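Long-range contacts in UPF0336 protein Rv0637 (Mycobacterium tuberculosis, PDB 5ZY8), which probably acts, as the HadC subunit, in a (3R)-hydroxyacyl-[acyl-carrier-protein] dehydratase of the hotdog type: residues M10-P15 / K65-D70; H36-S41 / A52-L57; W104-I109 / V122-C127. All blocks are in the same frame, centred on the assembly; numbering follows the deposited sequence.

Contact 1. Residues M10-P15 / K65-D70; sequences MIWRYP and KYVQLD
W12 overlaps D70 and V67 with the pyrrole edge of its indole. The ring N-H does the polar work: NE1 of W12 donates to OD1 of D70 over 2.9 Å, in a bent bond (137° at the hydrogen). The carboxylate oxygen lies almost in the plane of the indole, but the ring meets it on its anti side and out of the carboxylate plane, the two planes being turned 47° apart. Beside this bond, V67 CG1 sits at the same indole edge, 4.0 Å from W12 CD1.

The other methyl of V67 serves Y14, with CG2 3.7 Å from Y14 CG. With its CG anti to the backbone N (chi1 -167°), Y14 lays its phenol across the helix; CE1 lies 4.0 Å from D70 CB at the ring edge, and OH reaches 3.6 Å from Y66 CB. The ring of Y66 leads off to the second subunit, where its OH bonds to E27. F71 and H74, further along the same helix, add ring contacts to W12. Side chains of the outermost strand of this chain's sheet thus lie against the helix that packs on the sheet, the helix-on-sheet layout of the hotdog fold.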
loop_
_atom_site.group_PDB
_atom_site.type_symbol
_atom_site.label_atom_id
_atom_site.label_comp_id
_atom_site.label_asym_id
_atom_site.label_seq_id
_atom_site.Cartn_x
_atom_site.Cartn_y
_atom_site.Cartn_z
ATOM N N MET C 10 -21.708 22.347 1.862
ATOM C CA MET C 10 -21.917 21.078 2.538
ATOM C C MET C 10 -20.681 20.689 3.348
ATOM O O MET C 10 -19.544 20.812 2.877
ATOM C CB MET C 10 -22.252 20.002 1.511
ATOM C CG MET C 10 -23.744 19.866 1.263
ATOM S SD MET C 10 -24.166 18.828 -0.146
ATOM C CE MET C 10 -25.943 18.713 0.065
ATOM N N ILE C 11 -20.908 20.231 4.578
ATOM C CA ILE C 11 -19.852 19.713 5.444
ATOM C C ILE C 11 -20.086 18.218 5.552
ATOM O O ILE C 11 -21.172 17.781 5.954
ATOM C CB ILE C 11 -19.848 20.366 6.837
ATOM C CG1 ILE C 11 -19.520 21.859 6.760
ATOM C CG2 ILE C 11 -18.882 19.642 7.772
ATOM C CD1 ILE C 11 -19.775 22.601 8.058
ATOM N N TRP C 12 -19.064 17.435 5.214
ATOM C CA TRP C 12 -19.165 15.977 5.183
ATOM C C TRP C 12 -18.180 15.423 6.204
ATOM O O TRP C 12 -16.968 15.437 5.978
ATOM C CB TRP C 12 -18.906 15.452 3.769
ATOM C CG TRP C 12 -19.250 14.012 3.585
ATOM C CD1 TRP C 12 -18.410 12.938 3.669
ATOM C CD2 TRP C 12 -20.554 13.481 3.332
ATOM N NE1 TRP C 12 -19.107 11.772 3.451
ATOM C CE2 TRP C 12 -20.427 12.078 3.247
ATOM C CE3 TRP C 12 -21.816 14.057 3.161
ATOM C CZ2 TRP C 12 -21.515 11.245 3.001
ATOM C CZ3 TRP C 12 -22.892 13.229 2.914
ATOM C CH2 TRP C 12 -22.736 11.839 2.841
ATOM N N ARG C 13 -18.702 14.972 7.342
ATOM C CA ARG C 13 -17.875 14.342 8.360
ATOM C C ARG C 13 -17.667 12.870 8.018
ATOM O O ARG C 13 -18.633 12.137 7.773
ATOM C CB ARG C 13 -18.510 14.501 9.744
ATOM C CG ARG C 13 -18.259 15.871 10.380
ATOM C CD ARG C 13 -19.241 16.182 11.498
ATOM N NE ARG C 13 -20.056 17.362 11.206
ATOM C CZ ARG C 13 -21.304 17.542 11.638
ATOM N NH1 ARG C 13 -21.968 18.650 11.324
ATOM N NH2 ARG C 13 -21.889 16.616 12.387
ATOM N N TYR C 14 -16.407 12.446 7.980
ATOM C CA TYR C 14 -16.092 11.059 7.662
ATOM C C TYR C 14 -16.384 10.186 8.875
ATOM O O TYR C 14 -15.834 10.440 9.955
ATOM C CB TYR C 14 -14.639 10.920 7.243
ATOM C CG TYR C 14 -14.297 9.593 6.590
ATOM C CD1 TYR C 14 -14.852 9.233 5.365
ATOM C CD2 TYR C 14 -13.380 8.720 7.173
ATOM C CE1 TYR C 14 -14.532 8.024 4.759
ATOM C CE2 TYR C 14 -13.048 7.516 6.573
ATOM C CZ TYR C 14 -13.626 7.169 5.364
ATOM O OH TYR C 14 -13.299 5.966 4.757
ATOM N N PRO C 15 -17.231 9.160 8.746
ATOM C CA PRO C 15 -17.707 8.420 9.928
ATOM C C PRO C 15 -16.671 7.493 10.557
ATOM O O PRO C 15 -16.995 6.802 11.531
ATOM C CB PRO C 15 -18.892 7.619 9.368
ATOM C CG PRO C 15 -18.554 7.422 7.922
ATOM C CD PRO C 15 -17.807 8.648 7.487
ATOM N N LYS C 65 -9.001 11.285 -0.020
ATOM C CA LYS C 65 -9.838 10.665 -1.044
ATOM C C LYS C 65 -10.750 9.576 -0.493
ATOM O O LYS C 65 -11.803 9.306 -1.083
ATOM C CB LYS C 65 -8.977 10.075 -2.168
ATOM C CG LYS C 65 -9.798 9.751 -3.408
ATOM C CD LYS C 65 -9.050 8.928 -4.424
ATOM C CE LYS C 65 -9.415 9.416 -5.822
ATOM N NZ LYS C 65 -8.412 9.106 -6.879
ATOM N N TYR C 66 -10.414 8.979 0.651
ATOM C CA TYR C 66 -11.412 8.188 1.360
ATOM C C TYR C 66 -12.680 9.006 1.565
ATOM O O TYR C 66 -13.792 8.530 1.298
ATOM C CB TYR C 66 -10.865 7.728 2.715
ATOM C CG TYR C 66 -9.963 6.513 2.709
ATOM C CD1 TYR C 66 -9.814 5.714 1.568
ATOM C CD2 TYR C 66 -9.263 6.155 3.855
ATOM C CE1 TYR C 66 -8.984 4.590 1.577
ATOM C CE2 TYR C 66 -8.436 5.038 3.874
ATOM C CZ TYR C 66 -8.303 4.259 2.732
ATOM O OH TYR C 66 -7.479 3.161 2.764
ATOM N N VAL C 67 -12.516 10.268 1.980
ATOM C CA VAL C 67 -13.654 11.120 2.301
ATOM C C VAL C 67 -14.334 11.600 1.030
ATOM O O VAL C 67 -15.566 11.570 0.918
ATOM C CB VAL C 67 -13.203 12.305 3.172
ATOM C CG1 VAL C 67 -14.412 13.105 3.658
ATOM C CG2 VAL C 67 -12.364 11.813 4.322
ATOM N N GLN C 68 -13.542 12.037 0.048
ATOM C CA GLN C 68 -14.124 12.547 -1.186
ATOM C C GLN C 68 -14.997 11.492 -1.852
ATOM O O GLN C 68 -16.127 11.781 -2.261
ATOM C CB GLN C 68 -13.031 13.016 -2.147
ATOM C CG GLN C 68 -12.461 14.396 -1.869
ATOM C CD GLN C 68 -11.153 14.639 -2.611
ATOM O OE1 GLN C 68 -11.122 14.663 -3.845
ATOM N NE2 GLN C 68 -10.070 14.824 -1.862
ATOM N N LEU C 69 -14.495 10.256 -1.968
ATOM C CA LEU C 69 -15.297 9.212 -2.597
ATOM C C LEU C 69 -16.527 8.864 -1.769
ATOM O O LEU C 69 -17.598 8.620 -2.332
ATOM C CB LEU C 69 -14.464 7.961 -2.866
ATOM C CG LEU C 69 -13.230 8.172 -3.735
ATOM C CD1 LEU C 69 -12.386 6.915 -3.767
ATOM C CD2 LEU C 69 -13.612 8.619 -5.145
ATOM N N ASP C 70 -16.407 8.838 -0.440
ATOM C CA ASP C 70 -17.598 8.619 0.377
ATOM C C ASP C 70 -18.657 9.673 0.078
ATOM O O ASP C 70 -19.851 9.357 -0.009
ATOM C CB ASP C 70 -17.240 8.611 1.863
ATOM C CG ASP C 70 -18.404 8.161 2.752
ATOM O OD1 ASP C 70 -19.342 8.951 2.979
ATOM O OD2 ASP C 70 -18.378 7.012 3.238
#

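Contact 2. Residues H36-S41 / A52-L57; sequences HPAFFS and ALVAPL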
loop_
_atom_site.group_PDB
_atom_site.type_symbol
_atom_site.label_atom_id
_atom_site.label_comp_id
_atom_site.label_asym_id
_atom_site.label_seq_id
_atom_site.Cartn_x
_atom_site.Cartn_y
_atom_site.Cartn_z
ATOM N N HIS C 36 15.011 11.212 3.283
ATOM C CA HIS C 36 15.362 11.730 4.597
ATOM C C HIS C 36 15.172 10.648 5.656
ATOM O O HIS C 36 14.121 9.995 5.689
ATOM C CB HIS C 36 14.517 12.959 4.935
ATOM C CG HIS C 36 15.057 13.772 6.073
ATOM N ND1 HIS C 36 15.107 13.299 7.368
ATOM C CD2 HIS C 36 15.579 15.020 6.109
ATOM C CE1 HIS C 36 15.635 14.221 8.152
ATOM N NE2 HIS C 36 15.931 15.274 7.413
ATOM N N PRO C 37 16.162 10.416 6.522
ATOM C CA PRO C 37 16.041 9.344 7.522
ATOM C C PRO C 37 14.914 9.535 8.541
ATOM O O PRO C 37 14.569 8.565 9.227
ATOM C CB PRO C 37 17.414 9.352 8.208
ATOM C CG PRO C 37 17.985 10.687 7.907
ATOM C CD PRO C 37 17.491 11.037 6.542
ATOM N N ALA C 38 14.341 10.734 8.681
ATOM C CA ALA C 38 13.195 10.874 9.572
ATOM C C ALA C 38 11.932 10.243 8.987
ATOM O O ALA C 38 10.967 9.998 9.720
ATOM C CB ALA C 38 12.944 12.343 9.895
ATOM N N PHE C 39 11.911 9.970 7.685
ATOM C CA PHE C 39 10.813 9.188 7.139
ATOM C C PHE C 39 10.887 7.706 7.525
ATOM O O PHE C 39 9.855 7.025 7.487
ATOM C CB PHE C 39 10.768 9.342 5.616
ATOM C CG PHE C 39 10.329 10.707 5.154
ATOM C CD1 PHE C 39 9.131 11.252 5.592
ATOM C CD2 PHE C 39 11.098 11.435 4.256
ATOM C CE1 PHE C 39 8.722 12.509 5.159
ATOM C CE2 PHE C 39 10.691 12.696 3.818
ATOM C CZ PHE C 39 9.504 13.231 4.270
ATOM N N PHE C 40 12.066 7.186 7.903
ATOM C CA PHE C 40 12.242 5.742 8.050
ATOM C C PHE C 40 12.719 5.260 9.423
ATOM O O PHE C 40 12.483 4.087 9.749
ATOM C CB PHE C 40 13.200 5.213 6.976
ATOM C CG PHE C 40 12.806 5.596 5.582
ATOM C CD1 PHE C 40 11.898 4.829 4.866
ATOM C CD2 PHE C 40 13.347 6.727 4.979
ATOM C CE1 PHE C 40 11.532 5.178 3.566
ATOM C CE2 PHE C 40 12.991 7.088 3.682
ATOM C CZ PHE C 40 12.079 6.310 2.972
ATOM N N SER C 41 13.387 6.097 10.216
ATOM C CA SER C 41 13.995 5.684 11.476
ATOM C C SER C 41 13.417 6.467 12.651
ATOM O O SER C 41 13.223 7.681 12.560
ATOM C CB SER C 41 15.511 5.870 11.437
ATOM O OG SER C 41 16.032 6.006 12.748
ATOM N N ALA C 52 7.632 9.661 17.097
ATOM C CA ALA C 52 7.348 8.660 16.074
ATOM C C ALA C 52 7.919 9.182 14.761
ATOM O O ALA C 52 8.462 10.285 14.701
ATOM C CB ALA C 52 5.850 8.363 15.963
ATOM N N LEU C 53 7.833 8.385 13.703
ATOM C CA LEU C 53 8.346 8.829 12.411
ATOM C C LEU C 53 7.419 9.859 11.787
ATOM O O LEU C 53 6.221 9.909 12.077
ATOM C CB LEU C 53 8.469 7.674 11.412
ATOM C CG LEU C 53 9.273 6.397 11.640
ATOM C CD1 LEU C 53 8.610 5.583 12.705
ATOM C CD2 LEU C 53 9.385 5.585 10.353
ATOM N N VAL C 54 7.982 10.683 10.931
ATOM C CA VAL C 54 7.199 11.661 10.191
ATOM C C VAL C 54 6.652 10.992 8.939
ATOM O O VAL C 54 7.368 10.262 8.234
ATOM C CB VAL C 54 8.045 12.887 9.823
ATOM C CG1 VAL C 54 7.158 13.983 9.254
ATOM C CG2 VAL C 54 8.835 13.353 11.010
ATOM N N ALA C 55 5.386 11.261 8.645
ATOM C CA ALA C 55 4.761 10.720 7.454
ATOM C C ALA C 55 5.202 11.519 6.237
ATOM O O ALA C 55 5.567 12.689 6.359
ATOM C CB ALA C 55 3.243 10.761 7.579
ATOM N N PRO C 56 5.219 10.900 5.060
ATOM C CA PRO C 56 5.498 11.663 3.840
ATOM C C PRO C 56 4.498 12.800 3.706
ATOM O O PRO C 56 3.317 12.649 4.020
ATOM C CB PRO C 56 5.336 10.622 2.725
ATOM C CG PRO C 56 5.584 9.319 3.393
ATOM C CD PRO C 56 5.074 9.457 4.797
ATOM N N LEU C 57 4.980 13.950 3.242
ATOM C CA LEU C 57 4.154 15.150 3.332
ATOM C C LEU C 57 2.910 15.093 2.458
ATOM O O LEU C 57 2.005 15.904 2.661
ATOM C CB LEU C 57 4.982 16.402 3.019
ATOM C CG LEU C 57 6.282 16.452 3.833
ATOM C CD1 LEU C 57 7.250 17.520 3.346
ATOM C CD2 LEU C 57 5.956 16.633 5.309
#
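Two irregular loops flank the short helix 42-47, and here the one leading into it, 36-41, lies against the one leading out, 52-57. A single backbone bond ties them: V54 N donates to A38 O over 3.3 Å, fairly straight at 157°, with the donor tilted from the carbonyl plane. L53, just before it, points at the first loop and lays its CD2 methyl alongside the backbone, 3.5 Å from F40 C.

F39 makes the larger overlap. It sets out from the backbone away from 52-57, but with CG anti to the carbonyl carbon (chi1 -70°) the ring turns back to it, putting CE1 3.6 Å from P56 CA. The carbonyl oxygens of V54 and A55 meet the ring at its edge, near its plane, A55 O lying 3.4 Å from F39 CE1.

In this hotdog chain 52-57 leads on to helix 61-74, which packs on the sheet. The bend at 36-41 is tightly organised within itself. H36 turns ND1 to A38 N, 3.0 Å away and in the plane of the imidazole, while P37 O accepts from both F40 N and S41 N. F39 CB rests over one face of the F40 ring. S41 is the N-cap of helix 42-47, its OG taking the N-H of A44, and F40 O is held by R26 of helix 22-31. Apolar side chains from the chain of another protein also pack on H36, F39 and V54.

Contact 3. Residues W104-I109 / V122-C127; sequences WARMDI and VTRNLC
This is the body of a beta hairpin, strands 102-113 and 120-129 running antiparallel in the sheet of the hotdog fold. R106 with L126 and D108 with R124 are hydrogen-bonded pairs, each joined both ways: D108 N reaches R124 O at 2.8 Å, and R124 N returns to D108 O at 2.9 Å. Between and beyond them, A105 with C127, M107 with N125 and I109 with T123 are non-hydrogen-bonded pairs.

On the face that carries R106, D108, R124 and L126, D108 pairs closely with R106 and only at long range with R124. R106 grips it side-on, NE to D108 OD1 at 3.1 Å and NH1 to D108 OD2 at 2.8 Å; both oxygens use their syn lone pairs and lie close to the guanidinium plane. This two-point grip should hold the two planar groups in their relative orientation. R124 comes from the other strand, its NE a long 3.8 Å from D108 OD2, with its plane 38° from the carboxylate. The carboxylate probably offsets the nearness of the two arginines' NH1 groups. R124 NH2 turns instead to E137, in a salt bridge, and to Y139 OH. L126, lying side by side with R106, sets CD2 over one face of that guanidinium, 3.4 Å from R106 NH2, and CD1 over a face of R124.

The opposite face mixes apolar A105, M107, I109 and C127 with T123 and N125. M107, with CG anti to its N (chi1 -161°) and the chain bending only at chi3, lies beside N125, with CG 3.5 Å from N125 ND2, and crosses T123, whose CB is 4.0 Å from M107 CG.

Helix 61-74 covers that face, V67 and F71 meeting M107 and Q68 meeting N125. Within the sheet, strand 11-19 borders 104-109 and strand 134-143 borders 122-127.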
loop_
_atom_site.group_PDB
_atom_site.type_symbol
_atom_site.label_atom_id
_atom_site.label_comp_id
_atom_site.label_asym_id
_atom_site.label_seq_id
_atom_site.Cartn_x
_atom_site.Cartn_y
_atom_site.Cartn_z
ATOM N N TRP C 104 -9.196 12.403 12.344
ATOM C CA TRP C 104 -10.597 12.493 11.953
ATOM C C TRP C 104 -10.714 13.487 10.811
ATOM O O TRP C 104 -10.205 14.607 10.897
ATOM C CB TRP C 104 -11.495 12.921 13.119
ATOM C CG TRP C 104 -11.503 11.956 14.258
ATOM C CD1 TRP C 104 -10.666 11.955 15.343
ATOM C CD2 TRP C 104 -12.387 10.843 14.432
ATOM N NE1 TRP C 104 -10.977 10.904 16.183
ATOM C CE2 TRP C 104 -12.030 10.208 15.647
ATOM C CE3 TRP C 104 -13.446 10.321 13.683
ATOM C CZ2 TRP C 104 -12.695 9.076 16.121
ATOM C CZ3 TRP C 104 -14.111 9.204 14.162
ATOM C CH2 TRP C 104 -13.732 8.594 15.368
ATOM N N ALA C 105 -11.410 13.081 9.762
ATOM C CA ALA C 105 -11.484 13.841 8.532
ATOM C C ALA C 105 -12.852 14.488 8.393
ATOM O O ALA C 105 -13.874 13.952 8.835
ATOM C CB ALA C 105 -11.191 12.951 7.324
ATOM N N ARG C 106 -12.841 15.668 7.788
ATOM C CA ARG C 106 -14.039 16.464 7.577
ATOM C C ARG C 106 -13.820 17.251 6.299
ATOM O O ARG C 106 -12.881 18.046 6.218
ATOM C CB ARG C 106 -14.307 17.389 8.768
ATOM C CG ARG C 106 -15.603 18.173 8.679
ATOM C CD ARG C 106 -15.622 19.300 9.695
ATOM N NE ARG C 106 -15.582 20.624 9.079
ATOM C CZ ARG C 106 -15.312 21.746 9.743
ATOM N NH1 ARG C 106 -15.299 22.917 9.110
ATOM N NH2 ARG C 106 -15.053 21.696 11.045
ATOM N N MET C 107 -14.644 17.003 5.296
ATOM C CA MET C 107 -14.533 17.695 4.022
ATOM C C MET C 107 -15.610 18.768 3.933
ATOM O O MET C 107 -16.797 18.473 4.098
ATOM C CB MET C 107 -14.676 16.706 2.873
ATOM C CG MET C 107 -14.143 17.190 1.554
ATOM S SD MET C 107 -14.870 16.154 0.289
ATOM C CE MET C 107 -16.565 16.728 0.379
ATOM N N ASP C 108 -15.204 20.003 3.641
ATOM C CA ASP C 108 -16.148 21.058 3.306
ATOM C C ASP C 108 -16.074 21.372 1.819
ATOM O O ASP C 108 -15.009 21.305 1.200
ATOM C CB ASP C 108 -15.866 22.354 4.092
ATOM C CG ASP C 108 -15.796 22.144 5.601
ATOM O OD1 ASP C 108 -16.107 21.027 6.061
ATOM O OD2 ASP C 108 -15.454 23.111 6.332
ATOM N N ILE C 109 -17.205 21.787 1.262
ATOM C CA ILE C 109 -17.215 22.326 -0.091
ATOM C C ILE C 109 -16.827 23.799 -0.012
ATOM O O ILE C 109 -17.597 24.642 0.465
ATOM C CB ILE C 109 -18.571 22.142 -0.770
ATOM C CG1 ILE C 109 -18.898 20.653 -0.843
ATOM C CG2 ILE C 109 -18.558 22.827 -2.137
ATOM C CD1 ILE C 109 -18.338 19.950 -2.047
ATOM N N VAL C 122 -13.873 23.098 -5.293
ATOM C CA VAL C 122 -12.726 23.125 -4.395
ATOM C C VAL C 122 -13.164 22.460 -3.105
ATOM O O VAL C 122 -14.015 22.993 -2.381
ATOM C CB VAL C 122 -12.225 24.551 -4.132
ATOM C CG1 VAL C 122 -11.114 24.532 -3.095
ATOM C CG2 VAL C 122 -11.738 25.178 -5.422
ATOM N N THR C 123 -12.604 21.288 -2.825
ATOM C CA THR C 123 -12.828 20.623 -1.555
ATOM C C THR C 123 -11.753 21.038 -0.561
ATOM O O THR C 123 -10.590 21.224 -0.930
ATOM C CB THR C 123 -12.845 19.106 -1.737
ATOM O OG1 THR C 123 -11.514 18.623 -1.974
ATOM C CG2 THR C 123 -13.732 18.738 -2.912
ATOM N N ARG C 124 -12.151 21.169 0.707
ATOM C CA ARG C 124 -11.240 21.433 1.819
ATOM C C ARG C 124 -11.360 20.258 2.776
ATOM O O ARG C 124 -12.417 20.046 3.376
ATOM C CB ARG C 124 -11.569 22.761 2.511
ATOM C CG ARG C 124 -10.944 22.964 3.903
ATOM C CD ARG C 124 -11.401 24.298 4.519
ATOM N NE ARG C 124 -11.880 24.207 5.902
ATOM C CZ ARG C 124 -11.327 24.839 6.936
ATOM N NH1 ARG C 124 -11.842 24.701 8.152
ATOM N NH2 ARG C 124 -10.262 25.610 6.756
ATOM N N ASN C 125 -10.293 19.488 2.905
ATOM C CA ASN C 125 -10.272 18.360 3.822
ATOM C C ASN C 125 -9.587 18.800 5.109
ATOM O O ASN C 125 -8.397 19.131 5.118
ATOM C CB ASN C 125 -9.598 17.152 3.178
ATOM C CG ASN C 125 -10.414 16.595 2.020
ATOM O OD1 ASN C 125 -10.385 17.136 0.905
ATOM N ND2 ASN C 125 -11.197 15.549 2.294
ATOM N N LEU C 126 -10.366 18.818 6.184
ATOM C CA LEU C 126 -9.909 19.136 7.529
ATOM C C LEU C 126 -9.513 17.869 8.275
ATOM O O LEU C 126 -10.263 16.887 8.277
ATOM C CB LEU C 126 -11.038 19.840 8.275
ATOM C CG LEU C 126 -10.652 20.771 9.406
ATOM C CD1 LEU C 126 -10.266 22.119 8.816
ATOM C CD2 LEU C 126 -11.785 20.902 10.413
ATOM N N CYS C 127 -8.348 17.885 8.918
ATOM C CA CYS C 127 -7.894 16.739 9.705
ATOM C C CYS C 127 -7.632 17.177 11.137
ATOM O O CYS C 127 -6.844 18.099 11.382
ATOM C CB CYS C 127 -6.648 16.077 9.104
ATOM S SG CYS C 127 -6.848 15.585 7.395
#

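Overall arrangement
Contacts 1 and 3 share one sheet, their centres about 7 Å apart: strand 11-19 bonds to strand 102-113 through the backbones of W12 and M107, and V67 of helix 61-74 packs on A105. Contact 3 is partly buried and combines a backbone ladder with a charged face and a mixed one, whereas contact 1, nearer the surface, relies on aromatic side chains and one indole-carboxylate bond. Contact 2 lies on the opposite side of the chain's centre from contact 1, with centres about 27 Å apart. Although buried, it joins loops rather than regular elements, through F39 and L53 set against backbone and a single backbone hydrogen bond, and sits in the chain between the two segments of contact 1.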